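Alpha-glucosidase (PDB 5XFM) hydrolyses beta-L-arabinopyranosides and alpha-galactosides, as a bifunctional glycoside hydrolase of family 97 that carries a calcium ion. Local coordinates at residues Met57-Gly62 against Ala135-Lys140; Tyr126-Gln131 against Pro250-Pro255; Ser216-Ser221 against Gly256-Arg261. The protein carries 1 engineered substitution. One frame throughout, in Å; residues are numbered along the deposited sequence.

Contact 1: residues Met57-Gly62 against Ala135-Lys140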
ATOM      1  N   MET A  57      12.644  15.799  18.109  1.00 21.96           N
ATOM      2  CA  MET A  57      12.884  14.441  18.570  1.00 25.66           C
ATOM      3  C   MET A  57      13.671  14.438  19.872  1.00 26.36           C
ATOM      4  O   MET A  57      14.289  15.426  20.243  1.00 26.49           O
ATOM      5  CB  MET A  57      13.619  13.629  17.505  1.00 28.16           C
ATOM      6  CG  MET A  57      15.005  14.143  17.176  1.00 24.40           C
ATOM      7  SD  MET A  57      15.864  13.004  16.085  1.00 31.06           S
ATOM      8  CE  MET A  57      14.743  13.030  14.698  1.00 17.09           C
ATOM      9  N   ASN A  58      13.620  13.307  20.553  1.00 19.83           N
ATOM     10  CA  ASN A  58      14.387  13.032  21.752  1.00 29.50           C
ATOM     11  C   ASN A  58      15.399  11.928  21.445  1.00 30.51           C
ATOM     12  O   ASN A  58      15.026  10.838  20.963  1.00 26.69           O
ATOM     13  CB  ASN A  58      13.426  12.629  22.873  1.00 33.91           C
ATOM     14  CG  ASN A  58      14.116  12.374  24.192  1.00 41.64           C
ATOM     15  OD1 ASN A  58      15.194  12.885  24.446  1.00 35.68           O
ATOM     16  ND2 ASN A  58      13.479  11.573  25.049  1.00 54.80           N
ATOM     17  N   THR A  59      16.665  12.219  21.752  1.00 27.98           N
ATOM     18  CA  THR A  59      17.785  11.433  21.262  1.00 27.43           C
ATOM     19  C   THR A  59      18.852  11.165  22.344  1.00 31.06           C
ATOM     20  O   THR A  59      19.078  12.001  23.222  1.00 33.48           O
ATOM     21  CB  THR A  59      18.400  12.190  20.052  1.00 28.89           C
ATOM     22  OG1 THR A  59      17.671  11.890  18.852  1.00 29.61           O
ATOM     23  CG2 THR A  59      19.836  11.876  19.870  1.00 23.24           C
ATOM     24  N   ASN A  60      19.546  10.028  22.251  1.00 28.57           N
ATOM     25  CA  ASN A  60      20.555   9.670  23.248  1.00 27.53           C
ATOM     26  C   ASN A  60      21.878  10.427  23.113  1.00 26.64           C
ATOM     27  O   ASN A  60      22.823  10.159  23.848  1.00 30.45           O
ATOM     28  CB  ASN A  60      20.839   8.163  23.198  1.00 31.22           C
ATOM     29  CG  ASN A  60      21.654   7.750  21.973  1.00 26.19           C
ATOM     30  OD1 ASN A  60      21.715   8.465  20.975  1.00 29.09           O
ATOM     31  ND2 ASN A  60      22.284   6.584  22.053  1.00 27.24           N
ATOM     32  N   ILE A  61      21.950  11.367  22.180  1.00 24.29           N
ATOM     33  CA  ILE A  61      23.076  12.294  22.148  1.00 30.79           C
ATOM     34  C   ILE A  61      22.591  13.719  22.411  1.00 30.89           C
ATOM     35  O   ILE A  61      23.395  14.651  22.449  1.00 37.36           O
ATOM     36  CB  ILE A  61      23.845  12.256  20.804  1.00 25.34           C
ATOM     37  CG1 ILE A  61      23.042  12.931  19.694  1.00 27.67           C
ATOM     38  CG2 ILE A  61      24.245  10.831  20.440  1.00 29.08           C
ATOM     39  CD1 ILE A  61      23.874  13.379  18.513  1.00 33.27           C
ATOM     40  N   GLY A  62      21.279  13.889  22.582  1.00 31.20           N
ATOM     41  CA  GLY A  62      20.734  15.216  22.819  1.00 30.66           C
ATOM     42  C   GLY A  62      19.239  15.342  22.604  1.00 29.11           C
ATOM     43  O   GLY A  62      18.602  14.496  21.975  1.00 27.76           O
ATOM     44  N   ALA A 135      29.430   8.750  16.832  1.00 30.73           N
ATOM     45  CA  ALA A 135      29.355   8.219  15.472  1.00 27.68           C
ATOM     46  C   ALA A 135      28.050   7.454  15.255  1.00 27.39           C
ATOM     47  O   ALA A 135      27.767   6.983  14.157  1.00 21.01           O
ATOM     48  CB  ALA A 135      30.554   7.324  15.183  1.00 20.94           C
ATOM     49  N   SER A 136      27.235   7.358  16.297  1.00 23.35           N
ATOM     50  CA  SER A 136      25.962   6.668  16.169  1.00 26.74           C
ATOM     51  C   SER A 136      24.940   7.219  17.139  1.00 24.33           C
ATOM     52  O   SER A 136      25.282   7.839  18.142  1.00 24.43           O
ATOM     53  CB  SER A 136      26.135   5.161  16.384  1.00 23.44           C
ATOM     54  OG  SER A 136      26.692   4.875  17.657  1.00 26.72           O
ATOM     55  N   VAL A 137      23.675   6.947  16.853  1.00 24.85           N
ATOM     56  CA  VAL A 137      22.600   7.538  17.620  1.00 24.56           C
ATOM     57  C   VAL A 137      21.451   6.556  17.805  1.00 22.08           C
ATOM     58  O   VAL A 137      21.198   5.695  16.957  1.00 21.33           O
ATOM     59  CB  VAL A 137      22.084   8.829  16.931  1.00 18.34           C
ATOM     60  CG1 VAL A 137      21.486   8.517  15.572  1.00 21.32           C
ATOM     61  CG2 VAL A 137      21.067   9.524  17.782  1.00 24.39           C
ATOM     62  N   THR A 138      20.784   6.677  18.946  1.00 21.72           N
ATOM     63  CA  THR A 138      19.510   6.023  19.183  1.00 24.62           C
ATOM     64  C   THR A 138      18.452   7.098  19.377  1.00 27.45           C
ATOM     65  O   THR A 138      18.539   7.892  20.310  1.00 30.96           O
ATOM     66  CB  THR A 138      19.555   5.122  20.428  1.00 24.64           C
ATOM     67  OG1 THR A 138      20.577   4.128  20.272  1.00 29.60           O
ATOM     68  CG2 THR A 138      18.215   4.437  20.645  1.00 28.91           C
ATOM     69  N   VAL A 139      17.455   7.132  18.501  1.00 25.84           N
ATOM     70  CA  VAL A 139      16.363   8.089  18.657  1.00 27.27           C
ATOM     71  C   VAL A 139      15.325   7.524  19.614  1.00 27.21           C
ATOM     72  O   VAL A 139      14.599   6.587  19.275  1.00 25.56           O
ATOM     73  CB  VAL A 139      15.691   8.438  17.312  1.00 28.41           C
ATOM     74  CG1 VAL A 139      14.513   9.377  17.536  1.00 25.22           C
ATOM     75  CG2 VAL A 139      16.699   9.059  16.359  1.00 26.40           C
ATOM     76  N   LYS A 140      15.273   8.088  20.817  1.00 28.67           N
ATOM     77  CA  LYS A 140      14.378   7.599  21.857  1.00 24.44           C
ATOM     78  C   LYS A 140      12.923   7.851  21.485  1.00 28.53           C
ATOM     79  O   LYS A 140      12.052   7.031  21.784  1.00 28.98           O
ATOM     80  CB  LYS A 140      14.678   8.269  23.204  1.00 30.25           C
ATOM     81  CG  LYS A 140      16.073   8.028  23.762  1.00 34.14           C
ATOM     82  CD  LYS A 140      16.235   8.684  25.130  1.00 34.24           C
ATOM     83  CE  LYS A 140      17.688   8.658  25.597  1.00 34.89           C
ATOM     84  NZ  LYS A 140      18.192   7.277  25.847  1.00 48.86           N
TER

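Contact 2: residues Tyr126-Gln131 against Pro250-Pro255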
ATOM      1  N   TYR A 126      14.369  14.509   9.155  1.00 21.76           N
ATOM      2  CA  TYR A 126      15.426  15.078   9.975  1.00 26.26           C
ATOM      3  C   TYR A 126      16.786  14.537   9.548  1.00 26.97           C
ATOM      4  O   TYR A 126      16.892  13.392   9.112  1.00 26.43           O
ATOM      5  CB  TYR A 126      15.193  14.765  11.451  1.00 23.76           C
ATOM      6  CG  TYR A 126      13.828  15.139  11.973  1.00 28.86           C
ATOM      7  CD1 TYR A 126      12.802  14.206  11.999  1.00 23.43           C
ATOM      8  CD2 TYR A 126      13.567  16.419  12.456  1.00 23.89           C
ATOM      9  CE1 TYR A 126      11.555  14.526  12.485  1.00 24.89           C
ATOM     10  CE2 TYR A 126      12.318  16.752  12.941  1.00 23.28           C
ATOM     11  CZ  TYR A 126      11.313  15.799  12.954  1.00 25.66           C
ATOM     12  OH  TYR A 126      10.063  16.109  13.439  1.00 19.89           O
ATOM     13  N   THR A 127      17.825  15.350   9.693  1.00 27.16           N
ATOM     14  CA  THR A 127      19.192  14.866   9.532  1.00 24.12           C
ATOM     15  C   THR A 127      19.970  15.100  10.823  1.00 26.65           C
ATOM     16  O   THR A 127      19.719  16.070  11.542  1.00 28.85           O
ATOM     17  CB  THR A 127      19.919  15.538   8.342  1.00 24.64           C
ATOM     18  OG1 THR A 127      19.906  16.964   8.492  1.00 25.45           O
ATOM     19  CG2 THR A 127      19.251  15.165   7.025  1.00 25.04           C
ATOM     20  N   LEU A 128      20.888  14.186  11.123  1.00 18.77           N
ATOM     21  CA  LEU A 128      21.771  14.310  12.277  1.00 23.25           C
ATOM     22  C   LEU A 128      23.221  14.159  11.832  1.00 29.06           C
ATOM     23  O   LEU A 128      23.596  13.130  11.273  1.00 29.42           O
ATOM     24  CB  LEU A 128      21.444  13.259  13.339  1.00 29.43           C
ATOM     25  CG  LEU A 128      20.114  13.326  14.085  1.00 32.49           C
ATOM     26  CD1 LEU A 128      19.788  11.967  14.638  1.00 24.14           C
ATOM     27  CD2 LEU A 128      20.212  14.339  15.218  1.00 32.43           C
ATOM     28  N   PRO A 129      24.039  15.187  12.076  1.00 27.56           N
ATOM     29  CA  PRO A 129      25.448  15.149  11.678  1.00 31.52           C
ATOM     30  C   PRO A 129      26.314  14.415  12.698  1.00 34.17           C
ATOM     31  O   PRO A 129      25.858  14.153  13.814  1.00 29.76           O
ATOM     32  CB  PRO A 129      25.824  16.632  11.613  1.00 24.00           C
ATOM     33  CG  PRO A 129      24.981  17.246  12.691  1.00 32.07           C
ATOM     34  CD  PRO A 129      23.673  16.477  12.692  1.00 26.54           C
ATOM     35  N   HIS A 130      27.544  14.081  12.320  1.00 33.14           N
ATOM     36  CA  HIS A 130      28.532  13.625  13.292  1.00 34.93           C
ATOM     37  C   HIS A 130      28.897  14.781  14.223  1.00 36.18           C
ATOM     38  O   HIS A 130      29.326  15.836  13.762  1.00 45.56           O
ATOM     39  CB  HIS A 130      29.787  13.096  12.598  1.00 35.74           C
ATOM     40  CG  HIS A 130      30.772  12.464  13.533  1.00 38.25           C
ATOM     41  ND1 HIS A 130      31.604  13.201  14.349  1.00 46.63           N
ATOM     42  CD2 HIS A 130      31.086  11.165  13.753  1.00 38.24           C
ATOM     43  CE1 HIS A 130      32.367  12.384  15.053  1.00 40.79           C
ATOM     44  NE2 HIS A 130      32.075  11.142  14.708  1.00 41.93           N
ATOM     45  N   GLN A 131      28.732  14.582  15.529  1.00 34.26           N
ATOM     46  CA  GLN A 131      28.972  15.651  16.496  1.00 36.82           C
ATOM     47  C   GLN A 131      29.164  15.110  17.909  1.00 35.65           C
ATOM     48  O   GLN A 131      28.702  14.015  18.228  1.00 36.22           O
ATOM     49  CB  GLN A 131      27.815  16.651  16.488  1.00 35.44           C
ATOM     50  CG  GLN A 131      26.531  16.121  17.116  1.00 35.62           C
ATOM     51  CD  GLN A 131      25.381  17.103  17.000  1.00 37.27           C
ATOM     52  OE1 GLN A 131      25.524  18.283  17.330  1.00 39.15           O
ATOM     53  NE2 GLN A 131      24.233  16.621  16.531  1.00 26.53           N
ATOM     54  N   PRO A 250      14.840   3.193  17.380  1.00 23.84           N
ATOM     55  CA  PRO A 250      15.699   2.996  16.210  1.00 24.91           C
ATOM     56  C   PRO A 250      17.093   3.596  16.394  1.00 24.01           C
ATOM     57  O   PRO A 250      17.261   4.637  17.025  1.00 24.62           O
ATOM     58  CB  PRO A 250      14.939   3.720  15.098  1.00 20.48           C
ATOM     59  CG  PRO A 250      14.203   4.788  15.807  1.00 21.98           C
ATOM     60  CD  PRO A 250      13.775   4.172  17.108  1.00 22.58           C
ATOM     61  N   ALA A 251      18.084   2.937  15.814  1.00 17.81           N
ATOM     62  CA  ALA A 251      19.467   3.328  15.979  1.00 17.22           C
ATOM     63  C   ALA A 251      20.142   3.345  14.621  1.00 21.56           C
ATOM     64  O   ALA A 251      19.850   2.496  13.780  1.00 21.65           O
ATOM     65  CB  ALA A 251      20.179   2.381  16.922  1.00 19.65           C
ATOM     66  N   PHE A 252      21.014   4.323  14.387  1.00 17.94           N
ATOM     67  CA  PHE A 252      21.746   4.361  13.122  1.00 19.94           C
ATOM     68  C   PHE A 252      23.061   5.127  13.208  1.00 22.57           C
ATOM     69  O   PHE A 252      23.384   5.727  14.234  1.00 22.70           O
ATOM     70  CB  PHE A 252      20.866   4.941  12.006  1.00 18.18           C
ATOM     71  CG  PHE A 252      20.146   6.200  12.382  1.00 18.43           C
ATOM     72  CD1 PHE A 252      18.895   6.147  12.987  1.00 19.00           C
ATOM     73  CD2 PHE A 252      20.710   7.438  12.120  1.00 20.97           C
ATOM     74  CE1 PHE A 252      18.226   7.303  13.327  1.00 18.58           C
ATOM     75  CE2 PHE A 252      20.047   8.602  12.458  1.00 19.56           C
ATOM     76  CZ  PHE A 252      18.802   8.536  13.061  1.00 20.99           C
ATOM     77  N   ALA A 253      23.836   5.055  12.129  1.00 19.89           N
ATOM     78  CA  ALA A 253      25.137   5.710  12.060  1.00 25.90           C
ATOM     79  C   ALA A 253      25.026   7.219  11.832  1.00 25.28           C
ATOM     80  O   ALA A 253      24.099   7.690  11.173  1.00 27.33           O
ATOM     81  CB  ALA A 253      25.971   5.080  10.960  1.00 19.37           C
ATOM     82  N   LEU A 254      25.984   7.969  12.369  1.00 21.15           N
ATOM     83  CA  LEU A 254      26.085   9.401  12.080  1.00 28.53           C
ATOM     84  C   LEU A 254      27.205   9.639  11.078  1.00 26.03           C
ATOM     85  O   LEU A 254      28.271   9.042  11.201  1.00 30.63           O
ATOM     86  CB  LEU A 254      26.346  10.218  13.345  1.00 25.69           C
ATOM     87  CG  LEU A 254      25.302  10.180  14.456  1.00 23.55           C
ATOM     88  CD1 LEU A 254      25.819  10.943  15.661  1.00 21.93           C
ATOM     89  CD2 LEU A 254      23.967  10.716  13.983  1.00 22.05           C
ATOM     90  N   PRO A 255      26.980  10.523  10.090  1.00 35.29           N
ATOM     91  CA  PRO A 255      25.731  11.268   9.875  1.00 29.51           C
ATOM     92  C   PRO A 255      24.607  10.395   9.315  1.00 27.43           C
ATOM     93  O   PRO A 255      24.860   9.519   8.489  1.00 31.02           O
ATOM     94  CB  PRO A 255      26.141  12.352   8.870  1.00 26.88           C
ATOM     95  CG  PRO A 255      27.290  11.756   8.130  1.00 30.86           C
ATOM     96  CD  PRO A 255      28.038  10.936   9.147  1.00 25.63           C
TER

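Contact 3: residues Ser216-Ser221 against Gly256-Arg261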
ATOM      1  N   SER A 216      16.211  -0.779   6.702  1.00 17.20           N
ATOM      2  CA  SER A 216      16.875  -1.371   7.856  1.00 18.86           C
ATOM      3  C   SER A 216      17.386  -0.333   8.861  1.00 20.81           C
ATOM      4  O   SER A 216      17.703  -0.670   9.999  1.00 22.23           O
ATOM      5  CB  SER A 216      18.017  -2.282   7.387  1.00 18.97           C
ATOM      6  OG  SER A 216      19.054  -1.547   6.773  1.00 30.74           O
ATOM      7  N   ARG A 217      17.485   0.925   8.435  1.00 28.85           N
ATOM      8  CA  ARG A 217      18.073   1.969   9.275  1.00 26.31           C
ATOM      9  C   ARG A 217      17.078   2.632  10.236  1.00 23.45           C
ATOM     10  O   ARG A 217      17.437   3.553  10.959  1.00 21.29           O
ATOM     11  CB  ARG A 217      18.742   3.031   8.396  1.00 23.88           C
ATOM     12  CG  ARG A 217      20.113   2.597   7.878  1.00 33.48           C
ATOM     13  CD  ARG A 217      20.595   3.434   6.706  1.00 36.71           C
ATOM     14  NE  ARG A 217      19.754   3.261   5.524  1.00 43.67           N
ATOM     15  CZ  ARG A 217      19.723   4.107   4.496  1.00 50.81           C
ATOM     16  NH1 ARG A 217      20.486   5.195   4.502  1.00 46.37           N
ATOM     17  NH2 ARG A 217      18.925   3.866   3.462  1.00 43.48           N
ATOM     18  N   TYR A 218      15.840   2.154  10.272  1.00 19.77           N
ATOM     19  CA  TYR A 218      14.858   2.740  11.176  1.00 18.68           C
ATOM     20  C   TYR A 218      13.766   1.733  11.509  1.00 22.56           C
ATOM     21  O   TYR A 218      13.796   0.591  11.055  1.00 26.82           O
ATOM     22  CB  TYR A 218      14.241   3.991  10.551  1.00 19.90           C
ATOM     23  CG  TYR A 218      13.979   5.156  11.494  1.00 19.32           C
ATOM     24  CD1 TYR A 218      15.013   5.996  11.896  1.00 17.48           C
ATOM     25  CD2 TYR A 218      12.691   5.453  11.927  1.00 17.36           C
ATOM     26  CE1 TYR A 218      14.788   7.080  12.724  1.00 16.44           C
ATOM     27  CE2 TYR A 218      12.449   6.544  12.763  1.00 23.55           C
ATOM     28  CZ  TYR A 218      13.504   7.355  13.157  1.00 26.40           C
ATOM     29  OH  TYR A 218      13.278   8.437  13.982  1.00 14.96           O
ATOM     30  N   CYS A 219      12.798   2.174  12.300  1.00 18.04           N
ATOM     31  CA  CYS A 219      11.616   1.379  12.584  1.00 20.72           C
ATOM     32  C   CYS A 219      10.472   1.886  11.716  1.00 19.78           C
ATOM     33  O   CYS A 219      10.536   2.997  11.191  1.00 17.39           O
ATOM     34  CB  CYS A 219      11.249   1.477  14.065  1.00 19.18           C
ATOM     35  SG  CYS A 219      10.896   3.175  14.597  1.00 18.57           S
ATOM     36  N   GLY A 220       9.434   1.074  11.557  1.00 22.58           N
ATOM     37  CA  GLY A 220       8.207   1.541  10.938  1.00 19.49           C
ATOM     38  C   GLY A 220       7.448   2.345  11.976  1.00 17.54           C
ATOM     39  O   GLY A 220       7.459   1.995  13.152  1.00 15.92           O
ATOM     40  N   SER A 221       6.807   3.433  11.564  1.00 15.74           N
ATOM     41  CA  SER A 221       6.070   4.249  12.522  1.00 20.22           C
ATOM     42  C   SER A 221       4.577   4.267  12.215  1.00 17.33           C
ATOM     43  O   SER A 221       4.135   3.755  11.184  1.00 15.43           O
ATOM     44  CB  SER A 221       6.621   5.676  12.553  1.00 18.63           C
ATOM     45  OG  SER A 221       7.867   5.720  13.224  1.00 16.42           O
ATOM     46  N   GLY A 256      23.383  10.637   9.778  1.00 27.73           N
ATOM     47  CA  GLY A 256      22.226   9.862   9.356  1.00 26.76           C
ATOM     48  C   GLY A 256      20.942  10.672   9.246  1.00 29.09           C
ATOM     49  O   GLY A 256      20.961  11.905   9.341  1.00 25.26           O
ATOM     50  N   ALA A 257      19.821   9.980   9.043  1.00 25.67           N
ATOM     51  CA  ALA A 257      18.537  10.650   8.861  1.00 24.22           C
ATOM     52  C   ALA A 257      17.347   9.781   9.285  1.00 31.89           C
ATOM     53  O   ALA A 257      17.469   8.563   9.426  1.00 25.31           O
ATOM     54  CB  ALA A 257      18.375  11.081   7.397  1.00 20.19           C
ATOM     55  N   THR A 258      16.200  10.426   9.495  1.00 23.05           N
ATOM     56  CA  THR A 258      14.943   9.728   9.701  1.00 14.62           C
ATOM     57  C   THR A 258      14.334   9.455   8.332  1.00 19.27           C
ATOM     58  O   THR A 258      14.766  10.035   7.339  1.00 17.11           O
ATOM     59  CB  THR A 258      13.945  10.548  10.548  1.00 19.32           C
ATOM     60  OG1 THR A 258      13.416  11.623   9.770  1.00 24.17           O
ATOM     61  CG2 THR A 258      14.606  11.093  11.792  1.00 16.69           C
ATOM     62  N   PRO A 259      13.355   8.544   8.259  1.00 17.52           N
ATOM     63  CA  PRO A 259      12.564   8.401   7.031  1.00 16.90           C
ATOM     64  C   PRO A 259      11.770   9.665   6.710  1.00 17.12           C
ATOM     65  O   PRO A 259      11.772  10.622   7.490  1.00 12.89           O
ATOM     66  CB  PRO A 259      11.619   7.242   7.349  1.00 19.48           C
ATOM     67  CG  PRO A 259      12.281   6.490   8.450  1.00 20.14           C
ATOM     68  CD  PRO A 259      13.037   7.502   9.248  1.00 23.11           C
ATOM     69  N   TRP A 260      11.109   9.676   5.558  1.00 15.96           N
ATOM     70  CA  TRP A 260      10.318  10.826   5.154  1.00 12.56           C
ATOM     71  C   TRP A 260       8.901  10.745   5.729  1.00 18.26           C
ATOM     72  O   TRP A 260       8.240   9.715   5.621  1.00 19.12           O
ATOM     73  CB  TRP A 260      10.264  10.925   3.630  1.00 15.43           C
ATOM     74  CG  TRP A 260      11.613  11.126   2.994  1.00 22.19           C
ATOM     75  CD1 TRP A 260      12.478  10.148   2.582  1.00 17.02           C
ATOM     76  CD2 TRP A 260      12.254  12.376   2.705  1.00 19.82           C
ATOM     77  NE1 TRP A 260      13.616  10.713   2.056  1.00 16.77           N
ATOM     78  CE2 TRP A 260      13.503  12.078   2.114  1.00 23.96           C
ATOM     79  CE3 TRP A 260      11.895  13.717   2.878  1.00 22.02           C
ATOM     80  CZ2 TRP A 260      14.391  13.070   1.702  1.00 16.53           C
ATOM     81  CZ3 TRP A 260      12.783  14.703   2.466  1.00 21.59           C
ATOM     82  CH2 TRP A 260      14.016  14.371   1.888  1.00 18.50           C
ATOM     83  N   ARG A 261       8.457  11.824   6.362  1.00 14.38           N
ATOM     84  CA  ARG A 261       7.064  11.999   6.761  1.00 18.49           C
ATOM     85  C   ARG A 261       6.343  12.654   5.586  1.00 18.94           C
ATOM     86  O   ARG A 261       6.825  13.661   5.062  1.00 20.38           O
ATOM     87  CB  ARG A 261       6.977  12.900   7.982  1.00 22.47           C
ATOM     88  CG  ARG A 261       7.965  12.565   9.084  1.00 21.42           C
ATOM     89  CD  ARG A 261       7.683  11.238   9.685  1.00 24.22           C
ATOM     90  NE  ARG A 261       8.727  10.763  10.591  1.00 22.42           N
ATOM     91  CZ  ARG A 261       9.141   9.499  10.619  1.00 23.65           C
ATOM     92  NH1 ARG A 261       8.634   8.612   9.767  1.00 15.25           N
ATOM     93  NH2 ARG A 261      10.084   9.125  11.466  1.00 28.01           N
TER
HETATM   94  O   HOH W   1       9.456   5.608  11.134  1.00 20.51           O

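Contact 1: residues Met57-Gly62 against Ala135-Lys140
Asn60 grips Thr138 twice, once through its backbone and once through its side chain. Its N gives a nearly straight bond to Thr138 O (3.1 Å, 161° at the hydrogen). In return Thr138 N donates to Asn60 OD1 at 2.9 Å, again almost linear, but it reaches that oxygen from above the amide plane, not on a lone pair. The amide can meet the strand because CG sits between backbone N and carbonyl carbon (chi1 73°), which folds the side chain across Thr138. A weak bond from Lys140 N to Asn58 O (2.8 Å) holds the other end. Between them Thr59 and Val139 form an antiparallel non-hydrogen-bonded pair, with CA atoms 4.5 Å apart. Outward, the Lys140 chain slants across Asn58 and brings CE to 3.8 Å from Asn60 CA. On the buried side the methyl groups Thr59 CG2 and Val137 CG2 press together at 3.4 Å, and Met57 SD lies 4.0 Å from Val139 CG2. Thr59 OG1 is buried without a polar partner. A type I turn, Thr59 to Gly62, joins strand 47-59 to strand 62-64 in a beta hairpin, while strand 251-253 borders strand 136-147 and Tyr126 of strand 121-128 packs on Met57.

Contact 2: residues Tyr126-Gln131 against Pro250-Pro255
Leu128 and Leu254 pack most tightly here: Leu254 CD2 rests 3.6 Å from Leu128 CB and equally near Leu128 O. The other end of Leu128 reaches a different neighbour, CD1 meeting Phe252 CZ at 3.9 Å as the two side chains cross at about a right angle. For Phe252, CG lies between backbone N and carbonyl carbon (chi1 47°), and the ring is thereby swung inward to Leu128. Leu128 O also receives a CA-H...O contact from Pro255 CA at 3.2 Å, bent to 126° at the hydrogen. Strands 121-128 and 251-253 belong to different antiparallel sheets, consistent with the beta-sandwich fold of the galactose mutarotase-like N-terminal domain of family 97. After Leu254 a cis peptide bond precedes Pro255, where the chain passes from strand 251-253 to strand 256-266 and so changes sheets, and Val137 of strand 136-147 packs on both Phe252 and Leu254. Toward solvent the fit is looser. Pro255 CB stands 4.0 Å from Pro129 CA, and His130 CB is 4.4 Å from Pro255 CD. His130 is exposed; its imidazole has Leu254 O at the edge, near the ring plane, and His130 CA approaches Leu254 CB at 4.0 Å.

Contact 3: residues Ser216-Ser221 against Gly256-Arg261
The phenol ring of Tyr218 carries Pro259 on one face: CD sits over the ring centre, 3.4 Å from the centroid and 14° off the normal, a close CH-pi contact. Pro259 CG leans toward the CB end of the same ring. The Arg261 guanidinium comes from another direction, its plane turned 55° from the ring, and takes Tyr218 CE2 at its own edge, 3.7 Å from NH2. Pro259 O lies above one face of the guanidinium, about 4.2 Å from its plane. A bend at chi2 (-66°) turns the arginine chain back, so that its end comes nearer the loop than its CB direction suggests. Thr258 runs alongside Tyr218, CG2 being 3.7 Å from Tyr218 OH, while its OG1 donates to Pro259 O in the carbonyl plane, on a lone pair (3.0 Å), and is also hydrogen-bonded to Tyr126 N of strand 121-128. One water links the segments: it donates to Cys219 O (2.8 Å), accepts from Ser221 OG (2.6 Å), and takes only a weak bond from Arg261 NH1. Glu142 OE2 both bonds Tyr218 OH and forms a salt bridge with Arg261 NH2; Glu211 forms a salt bridge with Arg261 NH1 and a hydrogen bond with Ser221 N. Two carboxylates thus meet one buried arginine, which probably favours their ionised forms; the loop joins this cluster indirectly, through Tyr218 OH and Ser221 N.

Overall arrangement
From the N terminus, strand 47-59 and its turn come first, and contact 1 closes on them when strand 136-147 returns as an antiparallel neighbour 73 residues later. Within that span lies 126-131, whose partner 250-255 closes contact 2 after 118 intervening residues, so contacts 1 and 2 cross. Contact 2 in turn crosses contact 3: loop 216-221 precedes 250-255, and 256-261, continuing directly from it, closes a span of 34. Contacts 1 and 3 are in series. Contact 1 lies within one sheet; contact 2 bridges to the other, where 121-128 pairs with 256-266; contact 3 packs the loop that leaves this sheet for strand 222-223 of the first. Phe252 and Val139 both touch Tyr218, joining all three.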